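PAN2-PAN3 deadenylation complex catalytic subunit pan2 (Neurospora crassa, PDB 4CZX) is the catalytic subunit of a cytoplasmic deadenylase that probably shortens mRNA poly(A) tails, represented here by its N-terminal WD40 beta-propeller domain. Local coordinates at residues A[128-138]-A[148-159]; A[254-262]-A[268-276]. One frame throughout, in Å; residues are numbered along the deposited sequence. Where two conformers were deposited one is given.

Interaction 1 of 2, residues A[128-138]-A[148-159]; sequences LVAGWQNKMLV and KELPTQDQYSFL
W132 turns its CG anti to the carbonyl carbon (chi1 -68°), and S157 places OG in the same way (chi1 -61°), which brings indole and hydroxyl together: W132 NE1 donates to S157 OG at 2.9 Å, almost in the ring plane. This contact ties two successive blades of a beta-propeller. Strands 135-138 and 148-151 form an antiparallel hairpin at the outer side of one blade, and residues 152-155 then cross over to strand 156-161, the first of the next blade. Short backbone bonds clamp the hairpin, among them M136 N to L150 O at 2.6 Å. Beyond it, T152 N donates to N134 O at 2.9 Å, and Y156 N to G131 O at 3.1 Å.

The two sheet faces differ. On one, K135 NZ meets E149 OE2 nearly along its C-O axis at 3.0 Å, while S110 gives E149 OE2 a second hydrogen bond. On the other, V138 CG2 packs on L150 CD1. M136 was modelled in two conformers; in the one given, SD lies at the edge of the Y156 ring, so this Met-aromatic contact is not certain. The Y156 hydroxyl is hydrogen-bonded to N175, within its own blade. Nearer the middle of the propeller, L159 CD1 touches both L128 and A130, lying 3.9 Å from A130 CB.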
loop_
_atom_site.group_PDB
_atom_site.type_symbol
_atom_site.label_atom_id
_atom_site.label_comp_id
_atom_site.label_asym_id
_atom_site.label_seq_id
_atom_site.Cartn_x
_atom_site.Cartn_y
_atom_site.Cartn_z
ATOM N N LEU A 128 -29.340 -15.391 20.804
ATOM C CA LEU A 128 -30.199 -15.587 19.644
ATOM C C LEU A 128 -29.948 -14.439 18.682
ATOM O O LEU A 128 -29.902 -13.287 19.109
ATOM C CB LEU A 128 -31.667 -15.629 20.067
ATOM C CG LEU A 128 -32.712 -15.656 18.947
ATOM C CD1 LEU A 128 -32.712 -16.992 18.209
ATOM C CD2 LEU A 128 -34.108 -15.354 19.521
ATOM N N VAL A 129 -29.774 -14.724 17.394
ATOM C CA VAL A 129 -29.580 -13.635 16.447
ATOM C C VAL A 129 -30.598 -13.790 15.324
ATOM O O VAL A 129 -30.945 -14.905 14.927
ATOM C CB VAL A 129 -28.125 -13.566 15.874
ATOM C CG1 VAL A 129 -27.079 -13.580 17.015
ATOM C CG2 VAL A 129 -27.861 -14.666 14.862
ATOM N N ALA A 130 -31.102 -12.660 14.852
ATOM C CA ALA A 130 -32.165 -12.637 13.850
ATOM C C ALA A 130 -32.112 -11.329 13.083
ATOM O O ALA A 130 -31.315 -10.441 13.397
ATOM C CB ALA A 130 -33.536 -12.818 14.510
ATOM N N GLY A 131 -32.960 -11.198 12.070
ATOM C CA GLY A 131 -33.025 -9.948 11.351
ATOM C C GLY A 131 -34.096 -9.955 10.287
ATOM O O GLY A 131 -35.124 -10.626 10.415
ATOM N N TRP A 132 -33.847 -9.218 9.214
ATOM C CA TRP A 132 -34.829 -9.126 8.145
ATOM C C TRP A 132 -34.571 -10.273 7.169
ATOM O O TRP A 132 -34.098 -10.079 6.056
ATOM C CB TRP A 132 -34.765 -7.753 7.466
ATOM C CG TRP A 132 -35.227 -6.619 8.364
ATOM C CD1 TRP A 132 -35.386 -6.653 9.725
ATOM C CD2 TRP A 132 -35.603 -5.298 7.955
ATOM N NE1 TRP A 132 -35.821 -5.430 10.186
ATOM C CE2 TRP A 132 -35.959 -4.582 9.120
ATOM C CE3 TRP A 132 -35.658 -4.644 6.714
ATOM C CZ2 TRP A 132 -36.374 -3.251 9.080
ATOM C CZ3 TRP A 132 -36.061 -3.325 6.678
ATOM C CH2 TRP A 132 -36.417 -2.641 7.852
ATOM N N GLN A 133 -34.887 -11.475 7.633
ATOM C CA GLN A 133 -34.621 -12.722 6.933
ATOM C C GLN A 133 -35.442 -13.783 7.645
ATOM O O GLN A 133 -35.920 -13.549 8.759
ATOM C CB GLN A 133 -33.129 -13.072 6.961
ATOM C CG GLN A 133 -32.566 -13.172 8.373
ATOM C CD GLN A 133 -31.122 -13.651 8.396
ATOM O OE1 GLN A 133 -30.266 -13.100 7.705
ATOM N NE2 GLN A 133 -30.849 -14.693 9.181
ATOM N N ASN A 134 -35.595 -14.954 7.043
ATOM C CA ASN A 134 -36.513 -15.928 7.621
ATOM C C ASN A 134 -35.812 -17.076 8.342
ATOM O O ASN A 134 -36.396 -18.131 8.579
ATOM C CB ASN A 134 -37.454 -16.444 6.535
ATOM C CG ASN A 134 -38.364 -15.350 6.004
ATOM O OD1 ASN A 134 -38.253 -14.940 4.850
ATOM N ND2 ASN A 134 -39.267 -14.864 6.856
ATOM N N LYS A 135 -34.557 -16.838 8.716
ATOM C CA LYS A 135 -33.826 -17.750 9.579
ATOM C C LYS A 135 -33.363 -17.023 10.832
ATOM O O LYS A 135 -33.098 -15.822 10.793
ATOM C CB LYS A 135 -32.608 -18.345 8.871
ATOM C CG LYS A 135 -32.871 -19.627 8.102
ATOM C CD LYS A 135 -33.172 -19.346 6.647
ATOM C CE LYS A 135 -32.833 -20.551 5.771
ATOM N NZ LYS A 135 -31.361 -20.718 5.579
ATOM N N MET A 136 -33.295 -17.757 11.941
ATOM C CA MET A 136 -32.627 -17.275 13.149
ATOM C C MET A 136 -31.516 -18.247 13.512
ATOM O O MET A 136 -31.570 -19.421 13.150
ATOM C CB MET A 136 -33.605 -17.138 14.320
ATOM C CG MET A 136 -34.831 -16.285 14.025
ATOM S SD MET A 136 -35.801 -15.973 15.516
ATOM C CE MET A 136 -36.369 -17.631 15.908
ATOM N N LEU A 137 -30.502 -17.761 14.223
ATOM C CA LEU A 137 -29.408 -18.626 14.641
ATOM C C LEU A 137 -29.173 -18.517 16.134
ATOM O O LEU A 137 -29.258 -17.434 16.710
ATOM C CB LEU A 137 -28.112 -18.287 13.895
ATOM C CG LEU A 137 -28.147 -18.421 12.374
ATOM C CD1 LEU A 137 -28.356 -17.061 11.727
ATOM C CD2 LEU A 137 -26.869 -19.083 11.880
ATOM N N VAL A 138 -28.884 -19.656 16.744
ATOM C CA VAL A 138 -28.520 -19.719 18.148
ATOM C C VAL A 138 -26.998 -19.924 18.240
ATOM O O VAL A 138 -26.446 -20.826 17.607
ATOM C CB VAL A 138 -29.270 -20.852 18.874
ATOM C CG1 VAL A 138 -28.961 -20.810 20.349
ATOM C CG2 VAL A 138 -30.780 -20.736 18.644
ATOM N N LYS A 148 -27.555 -23.951 16.555
ATOM C CA LYS A 148 -28.896 -24.215 16.067
ATOM C C LYS A 148 -29.307 -23.180 15.034
ATOM O O LYS A 148 -28.942 -22.009 15.136
ATOM C CB LYS A 148 -29.882 -24.223 17.238
ATOM C CG LYS A 148 -31.190 -24.930 16.974
ATOM C CD LYS A 148 -31.812 -25.357 18.291
ATOM C CE LYS A 148 -32.932 -26.364 18.080
ATOM N NZ LYS A 148 -32.988 -27.356 19.202
ATOM N N GLU A 149 -30.061 -23.626 14.037
ATOM C CA GLU A 149 -30.662 -22.729 13.061
ATOM C C GLU A 149 -32.174 -22.896 13.125
ATOM O O GLU A 149 -32.660 -24.020 13.138
ATOM C CB GLU A 149 -30.130 -23.030 11.660
ATOM C CG GLU A 149 -30.713 -22.164 10.564
ATOM C CD GLU A 149 -29.955 -22.299 9.256
ATOM O OE1 GLU A 149 -28.808 -22.802 9.275
ATOM O OE2 GLU A 149 -30.509 -21.904 8.209
ATOM N N LEU A 150 -32.913 -21.789 13.186
ATOM C CA LEU A 150 -34.368 -21.853 13.316
ATOM C C LEU A 150 -35.090 -21.068 12.229
ATOM O O LEU A 150 -34.663 -19.982 11.855
ATOM C CB LEU A 150 -34.799 -21.323 14.683
ATOM C CG LEU A 150 -34.110 -21.972 15.882
ATOM C CD1 LEU A 150 -34.196 -21.072 17.103
ATOM C CD2 LEU A 150 -34.736 -23.319 16.154
ATOM N N PRO A 151 -36.205 -21.617 11.730
ATOM C CA PRO A 151 -37.058 -20.869 10.810
ATOM C C PRO A 151 -37.834 -19.805 11.561
ATOM O O PRO A 151 -38.166 -20.002 12.732
ATOM C CB PRO A 151 -37.997 -21.940 10.262
ATOM C CG PRO A 151 -38.125 -22.902 11.387
ATOM C CD PRO A 151 -36.764 -22.944 12.037
ATOM N N THR A 152 -38.115 -18.687 10.907
ATOM C CA THR A 152 -39.038 -17.721 11.482
ATOM C C THR A 152 -39.908 -17.120 10.385
ATOM O O THR A 152 -39.441 -16.849 9.276
ATOM C CB THR A 152 -38.301 -16.604 12.255
ATOM O OG1 THR A 152 -39.264 -15.709 12.824
ATOM C CG2 THR A 152 -37.369 -15.833 11.349
ATOM N N GLN A 153 -41.187 -16.940 10.693
ATOM C CA GLN A 153 -42.100 -16.316 9.749
ATOM C C GLN A 153 -42.027 -14.805 9.880
ATOM O O GLN A 153 -42.163 -14.074 8.898
ATOM C CB GLN A 153 -43.522 -16.809 9.980
ATOM C CG GLN A 153 -43.726 -18.254 9.581
ATOM C CD GLN A 153 -45.145 -18.533 9.124
ATOM O OE1 GLN A 153 -46.100 -18.404 9.894
ATOM N NE2 GLN A 153 -45.292 -18.909 7.856
ATOM N N ASP A 154 -41.795 -14.345 11.104
ATOM C CA ASP A 154 -41.673 -12.921 11.377
ATOM C C ASP A 154 -40.211 -12.486 11.344
ATOM O O ASP A 154 -39.332 -13.187 11.845
ATOM C CB ASP A 154 -42.305 -12.578 12.733
ATOM C CG ASP A 154 -43.816 -12.785 12.743
ATOM O OD1 ASP A 154 -44.492 -12.338 11.794
ATOM O OD2 ASP A 154 -44.332 -13.398 13.701
ATOM N N GLN A 155 -39.959 -11.326 10.749
ATOM C CA GLN A 155 -38.616 -10.770 10.688
ATOM C C GLN A 155 -38.468 -9.718 11.778
ATOM O O GLN A 155 -39.419 -8.997 12.080
ATOM C CB GLN A 155 -38.337 -10.193 9.299
ATOM C CG GLN A 155 -38.452 -11.238 8.200
ATOM C CD GLN A 155 -38.098 -10.692 6.839
ATOM O OE1 GLN A 155 -37.853 -9.495 6.689
ATOM N NE2 GLN A 155 -38.062 -11.567 5.835
ATOM N N TYR A 156 -37.287 -9.654 12.392
ATOM C CA TYR A 156 -37.124 -8.877 13.611
ATOM C C TYR A 156 -36.162 -7.699 13.491
ATOM O O TYR A 156 -35.111 -7.811 12.862
ATOM C CB TYR A 156 -36.658 -9.808 14.745
ATOM C CG TYR A 156 -37.696 -10.844 15.119
ATOM C CD1 TYR A 156 -38.927 -10.458 15.634
ATOM C CD2 TYR A 156 -37.453 -12.199 14.956
ATOM C CE1 TYR A 156 -39.892 -11.396 15.980
ATOM C CE2 TYR A 156 -38.406 -13.147 15.309
ATOM C CZ TYR A 156 -39.629 -12.732 15.822
ATOM O OH TYR A 156 -40.590 -13.650 16.166
ATOM N N SER A 157 -36.512 -6.589 14.145
ATOM C CA SER A 157 -35.613 -5.439 14.253
ATOM C C SER A 157 -34.934 -5.301 15.619
ATOM O O SER A 157 -33.892 -4.652 15.721
ATOM C CB SER A 157 -36.370 -4.143 13.948
ATOM O OG SER A 157 -36.892 -4.169 12.627
ATOM N N PHE A 158 -35.553 -5.868 16.655
ATOM C CA PHE A 158 -35.030 -5.846 18.029
ATOM C C PHE A 158 -35.304 -7.167 18.721
ATOM O O PHE A 158 -36.347 -7.797 18.490
ATOM C CB PHE A 158 -35.669 -4.747 18.897
ATOM C CG PHE A 158 -35.399 -3.353 18.435
ATOM C CD1 PHE A 158 -36.258 -2.735 17.544
ATOM C CD2 PHE A 158 -34.320 -2.641 18.922
ATOM C CE1 PHE A 158 -36.021 -1.442 17.113
ATOM C CE2 PHE A 158 -34.085 -1.346 18.496
ATOM C CZ PHE A 158 -34.939 -0.744 17.600
ATOM N N LEU A 159 -34.379 -7.544 19.599
ATOM C CA LEU A 159 -34.522 -8.683 20.504
ATOM C C LEU A 159 -33.959 -8.283 21.856
ATOM O O LEU A 159 -32.886 -7.692 21.917
ATOM C CB LEU A 159 -33.771 -9.914 19.976
ATOM C CG LEU A 159 -34.229 -10.546 18.656
ATOM C CD1 LEU A 159 -33.208 -11.582 18.185
ATOM C CD2 LEU A 159 -35.579 -11.207 18.858
#

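Interaction 2 of 2, residues A[254-262]-A[268-276]; sequences RMLTTAIVV and IHVTDLLNP
T257 OG1 donates to D272 OD2 at 2.6 Å, reaching the carboxylate from above its plane, and this bond lies at the open end of a beta hairpin in a propeller blade, away from the hairpin's turn. The hydroxyl is there because OG1 occupies the crowded position between backbone N and carbonyl carbon (chi1 64°), while D272 extends CG anti to its own N (chi1 178°). The other oxygen, D272 OD1, uses its anti lone pair to accept N275 N at 2.8 Å, an Asx motif that bends the chain as it leaves the strand; a weak bond from L274 N joins it. With an alanine in place of D272, the T257 hydroxyl would probably be left without its acceptor and the turn through N275 without the bond that fixes its path.

T257 O meanwhile takes L273 N at 2.7 Å, and L274 CD1 lies against T257 CG2, the two side chains crossing at about a right angle. Farther along, A259 with T271 and V261 with H269 are hydrogen-bonded pairs, each closed by two backbone bonds, such as T271 N to A259 O at 2.8 Å. On the face of T258, I260 and V262, T258 CG2 touches V270 CG1 at 3.6 Å, and I268 lies side by side with I260 and V262, pointing the same way, its CG2 on I260 CG2 and its CG1 on V262 CG2. On the other face A259 CB meets L273 CD2 at 3.7 Å, and H269 sets its ring edge-to-face with F242, its NE2 bound to Q267.

Strand 258-262 is flanked by strand 248-251 and strand 267-272 by strand 279-283, while I260 and V262 pack on F293 of strand 290-295 in the adjoining blade.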
loop_
_atom_site.group_PDB
_atom_site.type_symbol
_atom_site.label_atom_id
_atom_site.label_comp_id
_atom_site.label_asym_id
_atom_site.label_seq_id
_atom_site.Cartn_x
_atom_site.Cartn_y
_atom_site.Cartn_z
ATOM N N ARG A 254 -32.955 1.358 38.226
ATOM C CA ARG A 254 -33.109 1.395 39.680
ATOM C C ARG A 254 -34.539 1.711 40.092
ATOM O O ARG A 254 -35.072 1.085 41.003
ATOM C CB ARG A 254 -32.133 2.395 40.297
ATOM C CG ARG A 254 -30.740 1.802 40.476
ATOM C CD ARG A 254 -29.748 2.790 41.063
ATOM N NE ARG A 254 -28.411 2.204 41.146
ATOM C CZ ARG A 254 -27.306 2.893 41.415
ATOM N NH1 ARG A 254 -27.371 4.203 41.623
ATOM N NH2 ARG A 254 -26.133 2.273 41.472
ATOM N N MET A 255 -35.161 2.676 39.424
ATOM C CA MET A 255 -36.584 2.934 39.619
ATOM C C MET A 255 -37.368 1.989 38.714
ATOM O O MET A 255 -37.573 2.281 37.525
ATOM C CB MET A 255 -36.918 4.388 39.310
ATOM C CG MET A 255 -36.191 5.393 40.175
ATOM S SD MET A 255 -36.436 7.062 39.554
ATOM C CE MET A 255 -36.516 7.988 41.074
ATOM N N LEU A 256 -37.809 0.865 39.275
ATOM C CA LEU A 256 -38.227 -0.286 38.469
ATOM C C LEU A 256 -39.508 -0.126 37.646
ATOM O O LEU A 256 -39.710 -0.859 36.679
ATOM C CB LEU A 256 -38.382 -1.511 39.366
ATOM C CG LEU A 256 -37.057 -2.045 39.911
ATOM C CD1 LEU A 256 -37.285 -3.291 40.756
ATOM C CD2 LEU A 256 -36.104 -2.327 38.772
ATOM N N THR A 257 -40.374 0.804 38.024
ATOM C CA THR A 257 -41.607 1.022 37.272
ATOM C C THR A 257 -41.549 2.308 36.455
ATOM O O THR A 257 -42.575 2.845 36.041
ATOM C CB THR A 257 -42.812 1.087 38.203
ATOM O OG1 THR A 257 -42.674 2.224 39.063
ATOM C CG2 THR A 257 -42.898 -0.180 39.030
ATOM N N THR A 258 -40.340 2.799 36.243
ATOM C CA THR A 258 -40.140 4.090 35.599
ATOM C C THR A 258 -39.485 3.923 34.227
ATOM O O THR A 258 -38.592 3.091 34.053
ATOM C CB THR A 258 -39.289 5.011 36.503
ATOM O OG1 THR A 258 -40.027 5.315 37.693
ATOM C CG2 THR A 258 -38.949 6.303 35.806
ATOM N N ALA A 259 -39.964 4.701 33.254
ATOM C CA ALA A 259 -39.387 4.734 31.920
ATOM C C ALA A 259 -38.744 6.089 31.646
ATOM O O ALA A 259 -39.179 7.120 32.170
ATOM C CB ALA A 259 -40.449 4.435 30.866
ATOM N N ILE A 260 -37.704 6.070 30.823
ATOM C CA ILE A 260 -37.019 7.277 30.399
ATOM C C ILE A 260 -37.307 7.476 28.919
ATOM O O ILE A 260 -36.885 6.673 28.108
ATOM C CB ILE A 260 -35.508 7.176 30.627
ATOM C CG1 ILE A 260 -35.225 6.858 32.101
ATOM C CG2 ILE A 260 -34.830 8.464 30.220
ATOM C CD1 ILE A 260 -33.785 6.393 32.352
ATOM N N VAL A 261 -38.036 8.538 28.588
ATOM C CA VAL A 261 -38.556 8.732 27.235
ATOM C C VAL A 261 -37.951 9.952 26.558
ATOM O O VAL A 261 -37.879 11.029 27.157
ATOM C CB VAL A 261 -40.086 8.890 27.257
ATOM C CG1 VAL A 261 -40.635 8.883 25.832
ATOM C CG2 VAL A 261 -40.704 7.785 28.094
ATOM N N VAL A 262 -37.543 9.790 25.301
ATOM C CA VAL A 262 -36.764 10.805 24.617
ATOM C C VAL A 262 -37.367 11.128 23.251
ATOM O O VAL A 262 -37.729 10.221 22.504
ATOM C CB VAL A 262 -35.293 10.346 24.417
ATOM C CG1 VAL A 262 -34.443 11.492 23.898
ATOM C CG2 VAL A 262 -34.718 9.797 25.726
ATOM N N ILE A 268 -36.468 15.006 27.284
ATOM C CA ILE A 268 -36.549 13.748 28.014
ATOM C C ILE A 268 -37.569 13.818 29.152
ATOM O O ILE A 268 -37.596 14.790 29.911
ATOM C CB ILE A 268 -35.178 13.358 28.597
ATOM C CG1 ILE A 268 -34.161 13.137 27.473
ATOM C CG2 ILE A 268 -35.286 12.113 29.460
ATOM C CD1 ILE A 268 -32.779 12.814 27.977
ATOM N N HIS A 269 -38.421 12.801 29.248
ATOM C CA HIS A 269 -39.309 12.645 30.397
ATOM C C HIS A 269 -38.914 11.404 31.178
ATOM O O HIS A 269 -38.716 10.340 30.593
ATOM C CB HIS A 269 -40.774 12.524 29.978
ATOM C CG HIS A 269 -41.338 13.765 29.357
ATOM N ND1 HIS A 269 -42.692 13.947 29.171
ATOM C CD2 HIS A 269 -40.739 14.878 28.875
ATOM C CE1 HIS A 269 -42.902 15.122 28.606
ATOM N NE2 HIS A 269 -41.733 15.706 28.411
ATOM N N VAL A 270 -38.801 11.547 32.496
ATOM C CA VAL A 270 -38.596 10.400 33.368
ATOM C C VAL A 270 -39.942 10.156 34.022
ATOM O O VAL A 270 -40.395 10.961 34.837
ATOM C CB VAL A 270 -37.494 10.641 34.411
ATOM C CG1 VAL A 270 -37.305 9.406 35.275
ATOM C CG2 VAL A 270 -36.185 10.992 33.719
ATOM N N THR A 271 -40.602 9.071 33.631
ATOM C CA THR A 271 -42.018 8.900 33.945
ATOM C C THR A 271 -42.343 7.558 34.567
ATOM O O THR A 271 -41.979 6.509 34.032
ATOM C CB THR A 271 -42.887 9.045 32.683
ATOM O OG1 THR A 271 -42.573 10.276 32.023
ATOM C CG2 THR A 271 -44.370 9.020 33.042
ATOM N N ASP A 272 -43.046 7.588 35.694
ATOM C CA ASP A 272 -43.509 6.350 36.291
ATOM C C ASP A 272 -44.619 5.759 35.441
ATOM O O ASP A 272 -45.618 6.420 35.169
ATOM C CB ASP A 272 -44.005 6.559 37.719
ATOM C CG ASP A 272 -44.531 5.280 38.322
ATOM O OD1 ASP A 272 -45.700 4.944 38.046
ATOM O OD2 ASP A 272 -43.780 4.602 39.054
ATOM N N LEU A 273 -44.436 4.506 35.037
ATOM C CA LEU A 273 -45.389 3.824 34.172
ATOM C C LEU A 273 -46.765 3.691 34.813
ATOM O O LEU A 273 -47.782 3.769 34.127
ATOM C CB LEU A 273 -44.874 2.435 33.804
ATOM C CG LEU A 273 -43.622 2.428 32.917
ATOM C CD1 LEU A 273 -43.300 1.017 32.444
ATOM C CD2 LEU A 273 -43.826 3.355 31.734
ATOM N N LEU A 274 -46.787 3.487 36.125
ATOM C CA LEU A 274 -48.034 3.202 36.837
ATOM C C LEU A 274 -48.883 4.457 37.045
ATOM O O LEU A 274 -50.105 4.367 37.181
ATOM C CB LEU A 274 -47.730 2.536 38.178
ATOM C CG LEU A 274 -46.919 1.245 38.032
ATOM C CD1 LEU A 274 -46.522 0.677 39.383
ATOM C CD2 LEU A 274 -47.694 0.219 37.221
ATOM N N ASN A 275 -48.238 5.621 37.084
ATOM C CA ASN A 275 -48.964 6.890 37.057
ATOM C C ASN A 275 -48.153 8.017 36.439
ATOM O O ASN A 275 -47.277 8.592 37.090
ATOM C CB ASN A 275 -49.410 7.315 38.454
ATOM C CG ASN A 275 -49.887 8.758 38.483
ATOM O OD1 ASN A 275 -50.810 9.132 37.754
ATOM N ND2 ASN A 275 -49.241 9.580 39.303
ATOM N N PRO A 276 -48.472 8.349 35.179
ATOM C CA PRO A 276 -47.735 9.294 34.331
ATOM C C PRO A 276 -47.848 10.743 34.783
ATOM O O PRO A 276 -47.121 11.587 34.258
ATOM C CB PRO A 276 -48.392 9.122 32.953
ATOM C CG PRO A 276 -49.140 7.835 33.024
ATOM C CD PRO A 276 -49.584 7.719 34.449
#

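How the interactions relate
Both contacts centre on an antiparallel hairpin of the same seven-bladed propeller, yet they hold no element in common: their centres lie about 30 Å apart and their nearest atoms about 12 Å. Interaction 1 takes the last three strands of one blade and carries on into the first strand of the next, so it spans a blade boundary and is only partly buried. Interaction 2 stays within a single blade, between its second and third strands, and is mostly buried. The chemistry follows: residues 128-138 and 148-159 combine apolar packing with a salt bridge and an indole bond, whereas 254-262 and 268-276 rely on aliphatic packing, with polar side-chain bonding concentrated at one end.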